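Local coordinates for protein 4-hydroxy-tetrahydrodipicolinate synthase (Aquifex aeolicus, PDB 2EHH) that probably catalyses the condensation of pyruvate with aspartate-beta-semialdehyde to 4-hydroxy-tetrahydrodipicolinate, a step of lysine biosynthesis by the diaminopimelate pathway, at residues V7-P12 against G24-F29; L39-T44 against E53-V58; F61-A66 against I70-G75; N208-E213 against K286-P291; P251-C256 against K264-P269. All blocks are in the same frame, centred on the assembly; numbering follows the deposited sequence.

Contact 1 (V7-P12 against G24-F29); sequences VALITP and GNLIEF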
# COMPACT_ATOMS: atom_id res chain seq x y z
N VAL A 7 2.68 -7.34 29.36
CA VAL A 7 2.56 -8.51 28.50
C VAL A 7 1.15 -8.73 27.96
O VAL A 7 0.17 -8.69 28.71
CB VAL A 7 3.01 -9.80 29.25
CG1 VAL A 7 2.13 -10.02 30.48
CG2 VAL A 7 2.93 -11.00 28.32
N ALA A 8 1.04 -8.92 26.65
CA ALA A 8 -0.25 -9.20 26.02
C ALA A 8 -0.31 -10.71 26.24
O ALA A 8 0.26 -11.50 25.47
CB ALA A 8 -0.20 -8.86 24.53
N LEU A 9 -0.97 -11.11 27.32
CA LEU A 9 -1.04 -12.52 27.69
C LEU A 9 -1.89 -13.41 26.80
O LEU A 9 -3.00 -13.04 26.41
CB LEU A 9 -1.54 -12.62 29.13
CG LEU A 9 -1.12 -13.87 29.90
CD1 LEU A 9 0.36 -13.80 30.20
CD2 LEU A 9 -1.92 -13.96 31.21
N ILE A 10 -1.36 -14.58 26.47
CA ILE A 10 -2.09 -15.55 25.67
C ILE A 10 -3.18 -16.11 26.59
O ILE A 10 -3.10 -15.95 27.81
CB ILE A 10 -1.20 -16.74 25.27
CG1 ILE A 10 -0.59 -17.38 26.52
CG2 ILE A 10 -0.11 -16.28 24.31
CD1 ILE A 10 0.10 -18.70 26.28
N THR A 11 -4.19 -16.74 26.01
CA THR A 11 -5.26 -17.35 26.80
C THR A 11 -5.15 -18.86 26.61
O THR A 11 -5.47 -19.39 25.54
CB THR A 11 -6.66 -16.90 26.34
OG1 THR A 11 -6.77 -15.48 26.49
CG2 THR A 11 -7.74 -17.57 27.19
N PRO A 12 -4.66 -19.57 27.63
CA PRO A 12 -4.50 -21.03 27.59
C PRO A 12 -5.84 -21.74 27.40
O PRO A 12 -6.85 -21.34 27.98
CB PRO A 12 -3.88 -21.36 28.95
CG PRO A 12 -3.16 -20.10 29.31
CD PRO A 12 -4.13 -19.03 28.90
N GLY A 24 -3.52 -19.16 35.68
CA GLY A 24 -3.06 -18.80 37.00
C GLY A 24 -1.55 -18.86 37.11
O GLY A 24 -0.93 -17.96 37.67
N ASN A 25 -0.95 -19.92 36.58
CA ASN A 25 0.50 -20.06 36.63
C ASN A 25 1.19 -19.02 35.76
O ASN A 25 2.30 -18.58 36.06
CB ASN A 25 0.90 -21.48 36.21
CG ASN A 25 0.54 -22.51 37.26
OD1 ASN A 25 -0.63 -22.71 37.58
ND2 ASN A 25 1.55 -23.17 37.81
N LEU A 26 0.53 -18.63 34.68
CA LEU A 26 1.06 -17.63 33.77
C LEU A 26 1.13 -16.31 34.54
O LEU A 26 2.10 -15.55 34.42
CB LEU A 26 0.12 -17.50 32.56
CG LEU A 26 0.64 -17.67 31.14
CD1 LEU A 26 1.68 -18.78 31.06
CD2 LEU A 26 -0.55 -17.96 30.22
N ILE A 27 0.11 -16.04 35.34
CA ILE A 27 0.08 -14.81 36.13
C ILE A 27 1.22 -14.79 37.15
O ILE A 27 1.90 -13.77 37.29
CB ILE A 27 -1.28 -14.65 36.84
CG1 ILE A 27 -2.37 -14.42 35.79
CG2 ILE A 27 -1.23 -13.49 37.82
CD1 ILE A 27 -3.77 -14.24 36.35
N GLU A 28 1.43 -15.90 37.84
CA GLU A 28 2.50 -15.99 38.83
C GLU A 28 3.85 -15.84 38.12
O GLU A 28 4.77 -15.22 38.64
CB GLU A 28 2.44 -17.34 39.55
CG GLU A 28 1.13 -17.57 40.28
CD GLU A 28 0.92 -16.59 41.42
OE1 GLU A 28 -0.25 -16.35 41.78
OE2 GLU A 28 1.91 -16.07 41.96
N PHE A 29 3.94 -16.42 36.93
CA PHE A 29 5.15 -16.35 36.12
C PHE A 29 5.57 -14.89 35.95
O PHE A 29 6.73 -14.53 36.13
CB PHE A 29 4.89 -16.99 34.76
CG PHE A 29 6.05 -16.91 33.79
CD1 PHE A 29 7.27 -17.51 34.08
CD2 PHE A 29 5.90 -16.25 32.57
CE1 PHE A 29 8.32 -17.47 33.17
CE2 PHE A 29 6.94 -16.21 31.65
CZ PHE A 29 8.16 -16.82 31.94
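Leu-9, Ile-10 and Pro-12 close round a single side chain, Leu-26, in a buried, wholly apolar contact between the chain leaving strand 4-8 and helix 20-31. The backbones stay well apart, the nearest CA atoms being those of Leu-9 and Leu-26 at 8.2 Å, and Leu-26 spans the interval. Its CD2 methyl does most of the work. Pro-12 turns the CG end of its ring straight at that methyl, and Pro-12 CG to Leu-26 CD2 is 3.5 Å, tighter than usual van der Waals contact. Ile-10 crosses Leu-26 at about a right angle and lays CG1 against CD2 at 3.7 Å; with chi1 at 56° this branch stands between backbone N and carbonyl carbon, which puts the ethyl arm on the helix side. Leu-9 approaches more slantwise, its CD1 reaching CG of Leu-26 at 4.0 Å. Leu-26 itself has chi1 at -125°, away from any staggered value, as might be expected of a side chain fitted among three neighbours. Thr-11, between them in sequence, faces away from the helix and binds Gly-45 O through OG1. Ile-10 also packs on Val-252 and Cys-256 of helix 250-258, and its side chain lies about 4 Å from that of Thr-44, predicted to bind pyruvate. The contact packs the first helix of the barrel's outer layer on the chain just beyond strand 4-8 of a (beta/alpha)8 barrel, on the side where TIM barrels carry their active site.

Contact 2 (L39-T44 against E53-V58); sequences LVCGTT and EEHEKV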
# COMPACT_ATOMS: atom_id res chain seq x y z
N LEU A 39 -2.04 -7.79 30.28
CA LEU A 39 -3.19 -7.45 29.47
C LEU A 39 -3.86 -8.78 29.15
O LEU A 39 -3.25 -9.63 28.51
CB LEU A 39 -2.77 -6.78 28.16
CG LEU A 39 -3.81 -6.81 27.04
CD1 LEU A 39 -5.02 -5.98 27.42
CD2 LEU A 39 -3.19 -6.29 25.75
N VAL A 40 -5.09 -8.96 29.62
CA VAL A 40 -5.80 -10.20 29.35
C VAL A 40 -6.93 -9.95 28.35
O VAL A 40 -7.51 -8.86 28.31
CB VAL A 40 -6.39 -10.81 30.64
CG1 VAL A 40 -5.26 -11.23 31.57
CG2 VAL A 40 -7.30 -9.80 31.33
N CYS A 41 -7.22 -10.96 27.54
CA CYS A 41 -8.28 -10.86 26.54
C CYS A 41 -7.98 -9.88 25.42
O CYS A 41 -8.89 -9.22 24.92
CB CYS A 41 -9.60 -10.50 27.20
SG CYS A 41 -10.11 -11.74 28.38
N GLY A 42 -6.71 -9.79 25.04
CA GLY A 42 -6.34 -8.92 23.95
C GLY A 42 -6.25 -9.78 22.70
O GLY A 42 -6.66 -10.95 22.71
N THR A 43 -5.72 -9.22 21.62
CA THR A 43 -5.58 -9.96 20.37
C THR A 43 -4.72 -11.21 20.60
O THR A 43 -5.03 -12.29 20.10
CB THR A 43 -4.91 -9.10 19.29
OG1 THR A 43 -5.61 -7.86 19.17
CG2 THR A 43 -4.92 -9.82 17.95
N THR A 44 -3.64 -11.03 21.34
CA THR A 44 -2.74 -12.13 21.64
C THR A 44 -3.43 -13.16 22.52
O THR A 44 -3.07 -14.33 22.51
CB THR A 44 -1.46 -11.60 22.32
OG1 THR A 44 -0.87 -10.60 21.48
CG2 THR A 44 -0.45 -12.73 22.55
N GLU A 53 -18.84 -14.18 27.75
CA GLU A 53 -18.80 -14.65 29.13
C GLU A 53 -17.40 -15.10 29.54
O GLU A 53 -17.00 -14.93 30.70
CB GLU A 53 -19.79 -15.79 29.32
CG GLU A 53 -19.66 -16.52 30.65
CD GLU A 53 -20.81 -17.47 30.91
OE1 GLU A 53 -21.15 -18.26 30.00
OE2 GLU A 53 -21.37 -17.43 32.03
N GLU A 54 -16.65 -15.68 28.61
CA GLU A 54 -15.29 -16.11 28.92
C GLU A 54 -14.46 -14.85 29.16
O GLU A 54 -13.57 -14.85 30.00
CB GLU A 54 -14.70 -16.95 27.78
CG GLU A 54 -15.30 -18.35 27.68
CD GLU A 54 -14.80 -19.13 26.47
OE1 GLU A 54 -14.76 -18.54 25.37
OE2 GLU A 54 -14.46 -20.32 26.63
N HIS A 55 -14.77 -13.79 28.41
CA HIS A 55 -14.07 -12.52 28.56
C HIS A 55 -14.22 -12.02 29.99
O HIS A 55 -13.24 -11.68 30.65
CB HIS A 55 -14.64 -11.44 27.64
CG HIS A 55 -13.91 -11.29 26.34
ND1 HIS A 55 -14.03 -12.19 25.30
CD2 HIS A 55 -13.06 -10.32 25.91
CE1 HIS A 55 -13.29 -11.78 24.28
NE2 HIS A 55 -12.70 -10.65 24.62
N GLU A 56 -15.46 -11.97 30.47
CA GLU A 56 -15.69 -11.48 31.83
C GLU A 56 -15.13 -12.41 32.90
O GLU A 56 -14.65 -11.94 33.93
CB GLU A 56 -17.18 -11.19 32.05
CG GLU A 56 -18.14 -12.33 31.79
CD GLU A 56 -19.58 -11.85 31.67
OE1 GLU A 56 -19.86 -10.70 32.08
OE2 GLU A 56 -20.43 -12.62 31.17
N LYS A 57 -15.15 -13.71 32.64
CA LYS A 57 -14.63 -14.68 33.60
C LYS A 57 -13.10 -14.58 33.70
O LYS A 57 -12.52 -14.65 34.79
CB LYS A 57 -15.03 -16.10 33.20
CG LYS A 57 -14.70 -17.18 34.23
CD LYS A 57 -15.50 -17.00 35.52
CE LYS A 57 -15.34 -18.21 36.44
NZ LYS A 57 -13.91 -18.54 36.72
N VAL A 58 -12.44 -14.43 32.56
CA VAL A 58 -10.98 -14.32 32.54
C VAL A 58 -10.52 -13.04 33.22
O VAL A 58 -9.55 -13.04 33.98
CB VAL A 58 -10.44 -14.37 31.09
CG1 VAL A 58 -8.99 -13.89 31.05
CG2 VAL A 58 -10.52 -15.80 30.57
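Cys-41 and His-55 bring the chain just after strand 37-40 closest to helix 52-66, their CA atoms 6.4 Å apart, while Val-40 and Val-58 stand 7.3 Å apart one helical turn on. The Cys-41 backbone has left-handed helical angles, breaking the strand while its side chain still points at the helix. From CB the cysteine divides its contacts: Cys-41 CB lies 3.7 Å from CD2 of His-55, and SG reaches across to Val-58 CG1 at 3.6 Å. The sulfur also stands 4.5 Å from the imidazole centroid, 30° off the ring normal, an oblique sulfur-aromatic approach. Val-58 turns CG1 anti to its own N (chi1 165°), and that one methyl meets both SG and, at 4.1 Å, Val-40 CB. Strand 37-40 and helix 52-66 are the first two elements of a beta-alpha-beta unit of the TIM barrel, and the loop between them carries Thr-43, predicted for the proton relay, and Thr-44, predicted for pyruvate binding. Thr-43 OG1 makes a weak hydrogen bond to Tyr-106 OH of the second subunit. The imidazole rests against Ser-47 and Leu-50 of this loop, and its ND1 forms a weak hydrogen bond with Thr-51 O. Putting an alanine at His-55 would probably open a gap beside Cys-41 CB, leaving its sulfur without the aromatic neighbour and Thr-51 O without this weak bond.

Contact 3 (F61-A66 against I70-G75); sequences FAVKRA and IKVIAG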
# COMPACT_ATOMS: atom_id res chain seq x y z
N PHE A 61 -11.12 -13.35 36.90
CA PHE A 61 -10.14 -14.30 37.41
C PHE A 61 -8.74 -13.69 37.55
O PHE A 61 -8.06 -13.88 38.55
CB PHE A 61 -10.06 -15.52 36.49
CG PHE A 61 -9.01 -16.52 36.88
CD1 PHE A 61 -9.24 -17.43 37.90
CD2 PHE A 61 -7.78 -16.54 36.23
CE1 PHE A 61 -8.26 -18.35 38.28
CE2 PHE A 61 -6.79 -17.45 36.60
CZ PHE A 61 -7.03 -18.36 37.62
N ALA A 62 -8.31 -12.97 36.51
CA ALA A 62 -6.99 -12.35 36.52
C ALA A 62 -6.86 -11.34 37.64
O ALA A 62 -5.83 -11.28 38.31
CB ALA A 62 -6.72 -11.68 35.17
N VAL A 63 -7.89 -10.53 37.84
CA VAL A 63 -7.87 -9.52 38.90
C VAL A 63 -7.71 -10.20 40.26
O VAL A 63 -6.89 -9.78 41.08
CB VAL A 63 -9.15 -8.66 38.88
CG1 VAL A 63 -9.21 -7.77 40.12
CG2 VAL A 63 -9.18 -7.80 37.62
N LYS A 64 -8.48 -11.26 40.49
CA LYS A 64 -8.42 -11.99 41.75
C LYS A 64 -7.06 -12.64 41.98
O LYS A 64 -6.51 -12.56 43.07
CB LYS A 64 -9.50 -13.08 41.80
CG LYS A 64 -10.91 -12.56 42.02
CD LYS A 64 -11.90 -13.72 42.04
CE LYS A 64 -13.29 -13.27 42.47
NZ LYS A 64 -13.85 -12.22 41.58
N ARG A 65 -6.51 -13.27 40.95
CA ARG A 65 -5.22 -13.93 41.09
C ARG A 65 -4.07 -12.94 41.26
O ARG A 65 -3.28 -13.07 42.19
CB ARG A 65 -4.93 -14.85 39.90
CG ARG A 65 -5.94 -15.98 39.72
CD ARG A 65 -6.36 -16.62 41.04
NE ARG A 65 -5.23 -17.11 41.84
CZ ARG A 65 -4.47 -18.15 41.53
NH1 ARG A 65 -4.70 -18.84 40.42
NH2 ARG A 65 -3.49 -18.51 42.34
N ALA A 66 -3.98 -11.96 40.36
CA ALA A 66 -2.91 -10.98 40.46
C ALA A 66 -3.01 -10.29 41.82
O ALA A 66 -2.01 -10.11 42.51
CB ALA A 66 -3.04 -9.95 39.34
N ILE A 70 0.49 -6.95 40.52
CA ILE A 70 0.84 -6.45 39.20
C ILE A 70 -0.45 -5.88 38.62
O ILE A 70 -1.54 -6.35 38.96
CB ILE A 70 1.36 -7.56 38.28
CG1 ILE A 70 0.34 -8.70 38.22
CG2 ILE A 70 2.72 -8.05 38.76
CD1 ILE A 70 0.79 -9.87 37.38
N LYS A 71 -0.33 -4.88 37.76
CA LYS A 71 -1.52 -4.28 37.17
C LYS A 71 -2.21 -5.26 36.22
O LYS A 71 -1.56 -6.11 35.60
CB LYS A 71 -1.16 -3.00 36.43
CG LYS A 71 -0.57 -1.90 37.29
CD LYS A 71 -1.57 -1.38 38.30
CE LYS A 71 -1.07 -0.10 38.96
NZ LYS A 71 -0.86 1.00 37.97
N VAL A 72 -3.52 -5.13 36.11
CA VAL A 72 -4.30 -5.96 35.22
C VAL A 72 -5.09 -5.05 34.30
O VAL A 72 -5.89 -4.23 34.76
CB VAL A 72 -5.29 -6.88 35.99
CG1 VAL A 72 -6.14 -7.66 34.99
CG2 VAL A 72 -4.52 -7.83 36.89
N ILE A 73 -4.83 -5.18 33.01
CA ILE A 73 -5.52 -4.40 31.99
C ILE A 73 -6.41 -5.38 31.23
O ILE A 73 -5.98 -6.46 30.83
CB ILE A 73 -4.52 -3.76 31.00
CG1 ILE A 73 -3.51 -2.89 31.76
CG2 ILE A 73 -5.26 -2.91 29.98
CD1 ILE A 73 -2.38 -2.34 30.90
N ALA A 74 -7.66 -5.00 31.02
CA ALA A 74 -8.59 -5.87 30.32
C ALA A 74 -8.93 -5.40 28.91
O ALA A 74 -9.21 -4.22 28.69
CB ALA A 74 -9.87 -6.01 31.14
N GLY A 75 -8.90 -6.34 27.97
CA GLY A 75 -9.26 -6.02 26.60
C GLY A 75 -10.78 -6.04 26.63
O GLY A 75 -11.37 -7.09 26.87
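Val-72 points its CB from the strand at helix 61-66 and there forks into two methyls, which share Ala-62 but otherwise part, CG1 to Val-63 and CG2 to Ala-66. CG1, anti to the backbone N (chi1 176°), goes to one side and finds Val-63 CG2 at 4.0 Å, the two valines crossing obliquely, and Ala-62 CB at 4.1 Å. CG2 goes to the other side, where it lies 3.6 Å from Ala-66 CB and 4.0 Å from the carbonyl oxygen of Ala-62. The axes of segments 61-66 and 71-75 pass 8.7 Å apart and run antiparallel, at 177°; two of the three helix residues that meet the strand are alanines. This is the return half of a beta-alpha-beta crossover in the TIM barrel, in which helix 52-66 covers the strand it leads into. Ala-66 CB is shared between Val-72 and Ile-70, whose CG1 comes to 3.8 Å because chi1 of 54° folds this branch over the backbone toward the helix. The contact also buries the carbonyl oxygen of Ile-70, which has no hydrogen-bonding partner in the model. Ala-62 packs on Ile-27 and Ile-70 on Val-31, both from helix 20-31.

Contact 4 (N208-E213 against K286-P291); sequences NVMPRE and KKYNLP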
# COMPACT_ATOMS: atom_id res chain seq x y z
N ASN A 208 5.81 -12.76 26.81
CA ASN A 208 5.24 -14.04 27.19
C ASN A 208 6.30 -15.12 27.45
O ASN A 208 6.07 -16.02 28.25
CB ASN A 208 4.30 -14.54 26.09
CG ASN A 208 2.93 -13.91 26.16
OD1 ASN A 208 2.10 -14.30 27.00
ND2 ASN A 208 2.67 -12.94 25.29
N VAL A 209 7.44 -15.02 26.78
CA VAL A 209 8.48 -16.03 26.95
C VAL A 209 9.81 -15.58 27.53
O VAL A 209 10.54 -16.39 28.08
CB VAL A 209 8.72 -16.76 25.62
CG1 VAL A 209 7.43 -17.42 25.16
CG2 VAL A 209 9.23 -15.80 24.57
N MET A 210 10.14 -14.30 27.39
CA MET A 210 11.39 -13.78 27.95
C MET A 210 11.10 -12.46 28.68
O MET A 210 11.59 -11.40 28.29
CB MET A 210 12.44 -13.58 26.86
CG MET A 210 13.05 -14.89 26.36
SD MET A 210 14.42 -14.69 25.20
CE MET A 210 15.79 -14.37 26.30
N PRO A 211 10.30 -12.52 29.75
CA PRO A 211 9.88 -11.39 30.59
C PRO A 211 11.04 -10.56 31.13
O PRO A 211 11.02 -9.32 31.07
CB PRO A 211 9.11 -12.06 31.73
CG PRO A 211 8.65 -13.35 31.15
CD PRO A 211 9.82 -13.79 30.32
N ARG A 212 12.03 -11.24 31.68
CA ARG A 212 13.19 -10.58 32.28
C ARG A 212 13.97 -9.73 31.29
O ARG A 212 14.27 -8.57 31.56
CB ARG A 212 14.12 -11.62 32.92
CG ARG A 212 13.45 -12.46 34.00
CD ARG A 212 14.37 -13.56 34.50
NE ARG A 212 15.51 -13.03 35.24
CZ ARG A 212 15.51 -12.77 36.54
NH1 ARG A 212 14.42 -13.01 37.27
NH2 ARG A 212 16.60 -12.29 37.12
N GLU A 213 14.29 -10.31 30.14
CA GLU A 213 15.05 -9.61 29.12
C GLU A 213 14.31 -8.38 28.60
O GLU A 213 14.89 -7.30 28.50
CB GLU A 213 15.37 -10.54 27.95
CG GLU A 213 16.28 -11.72 28.28
CD GLU A 213 15.66 -12.72 29.24
OE1 GLU A 213 14.42 -12.84 29.27
OE2 GLU A 213 16.43 -13.41 29.94
N LYS A 286 15.98 -22.36 21.26
CA LYS A 286 17.16 -23.10 21.72
C LYS A 286 18.41 -22.23 21.70
O LYS A 286 19.27 -22.36 22.58
CB LYS A 286 17.36 -24.35 20.85
CG LYS A 286 16.34 -25.44 21.13
CD LYS A 286 16.35 -26.53 20.06
CE LYS A 286 17.71 -27.20 19.94
NZ LYS A 286 17.70 -28.26 18.90
N LYS A 287 18.53 -21.36 20.71
CA LYS A 287 19.69 -20.48 20.62
C LYS A 287 19.69 -19.54 21.83
O LYS A 287 20.74 -19.07 22.26
CB LYS A 287 19.66 -19.66 19.32
CG LYS A 287 20.71 -18.56 19.25
CD LYS A 287 22.14 -19.11 19.36
CE LYS A 287 22.69 -19.57 18.01
NZ LYS A 287 22.86 -18.42 17.06
N TYR A 288 18.51 -19.28 22.38
CA TYR A 288 18.39 -18.42 23.55
C TYR A 288 18.53 -19.26 24.82
O TYR A 288 18.40 -18.76 25.93
CB TYR A 288 17.05 -17.69 23.54
CG TYR A 288 17.01 -16.52 22.58
CD1 TYR A 288 17.72 -15.35 22.85
CD2 TYR A 288 16.28 -16.59 21.39
CE1 TYR A 288 17.70 -14.27 21.97
CE2 TYR A 288 16.25 -15.51 20.50
CZ TYR A 288 16.96 -14.35 20.80
OH TYR A 288 16.94 -13.29 19.93
N ASN A 289 18.79 -20.55 24.63
CA ASN A 289 18.97 -21.50 25.73
C ASN A 289 17.78 -21.54 26.68
O ASN A 289 17.95 -21.65 27.90
CB ASN A 289 20.24 -21.16 26.51
CG ASN A 289 21.48 -21.20 25.65
OD1 ASN A 289 22.11 -20.18 25.41
ND2 ASN A 289 21.82 -22.39 25.16
N LEU A 290 16.58 -21.46 26.13
CA LEU A 290 15.38 -21.50 26.94
C LEU A 290 15.09 -22.96 27.30
O LEU A 290 15.24 -23.86 26.48
CB LEU A 290 14.20 -20.89 26.19
CG LEU A 290 14.37 -19.41 25.81
CD1 LEU A 290 13.11 -18.90 25.13
CD2 LEU A 290 14.67 -18.59 27.05
N PRO A 291 14.68 -23.21 28.56
CA PRO A 291 14.37 -24.56 29.03
C PRO A 291 13.05 -25.07 28.45
O PRO A 291 11.98 -24.82 29.01
CB PRO A 291 14.30 -24.38 30.54
CG PRO A 291 13.67 -23.02 30.65
CD PRO A 291 14.44 -22.21 29.62
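Met-210 and Leu-290 mark the closest backbone approach, 8.7 Å between their CA atoms, where the start of one helix faces the C-terminal end of another. Met-210 holds the N-cap position of helix 211-223. On the opposing side, helix 275-287 ends in a Schellman motif: Asn-289 takes a positive phi of 56°, and its N bonds Lys-286 O at 2.8 Å. Tyr-288 before this turn and Leu-290 after it both point toward the other segment. Met-210 is extended as far as its sulfur and then bent (chi3 81°). Its SD lies over one face of the Tyr-288 ring, 4.4 Å from the centroid and 25° off the normal, and its CE methyl reaches CD1 of that ring at 4.1 Å. The two side chains cross at about a right angle. Lower on the methionine, CG meets the forked end of Leu-290, with Met-210 CG to Leu-290 CD2 at 4.1 Å, so each part of the thioether chain has its own neighbour. The far end of the tyrosine is held in place by OH, hydrogen-bonded to Tyr-235 O and Leu-239 N of helix 226-242, and the Tyr-235 ring meets its ring edge-to-face. Leu-236 and Leu-239 of the same helix also pack on Met-210. Away from the annotated sites, this Met-aromatic contact joins the last helix of the TIM barrel to the helical C-terminal region that DapA-family enzymes carry after it.

Contact 5 (P251-C256 against K264-P269); sequences PVKTAC and KEFRLP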
# COMPACT_ATOMS: atom_id res chain seq x y z
N PRO A 251 2.61 -18.16 16.81
CA PRO A 251 3.97 -18.48 17.25
C PRO A 251 4.19 -18.38 18.77
O PRO A 251 4.78 -19.27 19.37
CB PRO A 251 4.84 -17.48 16.49
CG PRO A 251 4.05 -17.25 15.23
CD PRO A 251 2.65 -17.11 15.77
N VAL A 252 3.71 -17.30 19.38
CA VAL A 252 3.91 -17.13 20.81
C VAL A 252 3.21 -18.19 21.66
O VAL A 252 3.76 -18.64 22.66
CB VAL A 252 3.49 -15.71 21.28
CG1 VAL A 252 1.99 -15.54 21.20
CG2 VAL A 252 3.99 -15.47 22.70
N LYS A 253 2.00 -18.58 21.28
CA LYS A 253 1.31 -19.61 22.04
C LYS A 253 2.07 -20.93 21.87
O LYS A 253 2.20 -21.71 22.81
CB LYS A 253 -0.14 -19.77 21.58
CG LYS A 253 -0.87 -20.93 22.27
CD LYS A 253 -2.39 -20.88 22.07
CE LYS A 253 -3.09 -20.34 23.32
NZ LYS A 253 -4.58 -20.51 23.23
N THR A 254 2.59 -21.16 20.67
CA THR A 254 3.35 -22.37 20.40
C THR A 254 4.63 -22.38 21.24
O THR A 254 5.04 -23.43 21.74
CB THR A 254 3.73 -22.48 18.90
OG1 THR A 254 2.54 -22.52 18.10
CG2 THR A 254 4.53 -23.75 18.66
N ALA A 255 5.25 -21.21 21.39
CA ALA A 255 6.47 -21.11 22.18
C ALA A 255 6.19 -21.42 23.64
O ALA A 255 6.96 -22.13 24.30
CB ALA A 255 7.06 -19.71 22.05
N CYS A 256 5.09 -20.88 24.16
CA CYS A 256 4.71 -21.12 25.55
C CYS A 256 4.43 -22.60 25.75
O CYS A 256 4.72 -23.15 26.82
CB CYS A 256 3.46 -20.30 25.91
SG CYS A 256 3.74 -18.51 25.96
N LYS A 264 -1.02 -27.08 23.58
CA LYS A 264 -0.88 -26.65 22.20
C LYS A 264 -2.29 -26.68 21.62
O LYS A 264 -2.64 -27.59 20.88
CB LYS A 264 0.04 -27.61 21.45
CG LYS A 264 0.40 -27.19 20.04
CD LYS A 264 1.36 -28.20 19.44
CE LYS A 264 1.83 -27.80 18.07
NZ LYS A 264 2.80 -28.80 17.54
N GLU A 265 -3.09 -25.68 21.97
CA GLU A 265 -4.47 -25.63 21.50
C GLU A 265 -4.95 -24.22 21.20
O GLU A 265 -4.87 -23.33 22.05
CB GLU A 265 -5.39 -26.27 22.56
CG GLU A 265 -6.86 -26.34 22.19
CD GLU A 265 -7.69 -27.04 23.26
OE1 GLU A 265 -7.25 -28.12 23.73
OE2 GLU A 265 -8.78 -26.54 23.62
N PHE A 266 -5.45 -24.03 19.98
CA PHE A 266 -5.98 -22.75 19.54
C PHE A 266 -7.45 -22.96 19.21
O PHE A 266 -7.95 -24.08 19.26
CB PHE A 266 -5.30 -22.26 18.26
CG PHE A 266 -3.80 -22.15 18.35
CD1 PHE A 266 -3.00 -23.27 18.22
CD2 PHE A 266 -3.20 -20.90 18.52
CE1 PHE A 266 -1.61 -23.16 18.27
CE2 PHE A 266 -1.82 -20.78 18.56
CZ PHE A 266 -1.02 -21.92 18.44
N ARG A 267 -8.13 -21.88 18.86
CA ARG A 267 -9.52 -21.98 18.46
C ARG A 267 -9.61 -21.47 17.03
O ARG A 267 -9.09 -20.39 16.73
CB ARG A 267 -10.43 -21.15 19.36
CG ARG A 267 -10.74 -21.82 20.69
CD ARG A 267 -11.68 -20.98 21.53
NE ARG A 267 -12.00 -21.63 22.80
CZ ARG A 267 -12.81 -21.11 23.71
NH1 ARG A 267 -13.40 -19.94 23.50
NH2 ARG A 267 -13.05 -21.78 24.84
N LEU A 268 -10.23 -22.25 16.15
CA LEU A 268 -10.37 -21.86 14.76
C LEU A 268 -11.03 -20.48 14.73
O LEU A 268 -11.86 -20.17 15.59
CB LEU A 268 -11.22 -22.89 14.01
CG LEU A 268 -10.49 -24.01 13.27
CD1 LEU A 268 -9.20 -24.37 13.98
CD2 LEU A 268 -11.40 -25.23 13.15
N PRO A 269 -10.73 -19.67 13.70
CA PRO A 269 -9.82 -19.92 12.58
C PRO A 269 -8.31 -20.02 12.81
O PRO A 269 -7.56 -20.20 11.85
CB PRO A 269 -10.17 -18.78 11.62
CG PRO A 269 -10.41 -17.65 12.56
CD PRO A 269 -11.29 -18.31 13.63
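Glu-265 receives Lys-253 through its backbone: Lys-253 NZ donates to Glu-265 O at 3.1 Å, arriving in the carbonyl plane at a C=O...N angle of 159°. That ammonium is gripped again by a salt bridge to Glu-46 and a hydrogen bond to Thr-11 O. The carboxylate of Glu-265 turns elsewhere, OE2 binding Gly-16 N. Phe-266 lies along the lysine's aliphatic stem, the two chains running in opposite senses. Lys-253 CD stands over one face of the Phe-266 ring, 3.9 Å from the centroid, a CH-pi contact; chi3 of -102° bends the stem there. At the ring's edge, in its plane, Thr-254 OG1 is 3.6 Å from Phe-266 CZ, while its hydrogen bond goes to Ile-250 O. The loop lies against helix 250-258, which follows the TIM barrel; the Lys-253 side chain is about 7 Å from that of Thr-44, predicted to bind pyruvate. An alanine in place of Lys-253 would probably leave Glu-46 without its cationic mate and Phe-266 without the CD methylene over its face. The Arg-267 side chain makes a salt bridge to Glu-54 of helix 52-66. Leu-268 and Pro-269, joined by a cis peptide bond, pack on Thr-81 and Asn-79 of the second subunit.

In the fold
From the N terminus, contact 1 closes a short loop between strand 4-8 and helix 20-31. Contact 2 opens only after it, joining strand 37-40 to the helix that follows, and contact 3 uses the other end of that helix 52-66 to reach strand 71-75. These three stand in series on neighbouring strands of the barrel, with centres 10 to 11 Å apart. Much later, contact 4 closes a long loop of 72 residues, from the last barrel helix to the end of helix 275-287, and contact 5 is nested inside it. Lys-253 to Thr-11 O and Arg-267 to Glu-54 tie contact 5 back to contacts 1 and 2, binding the C-terminal region to the start of the barrel.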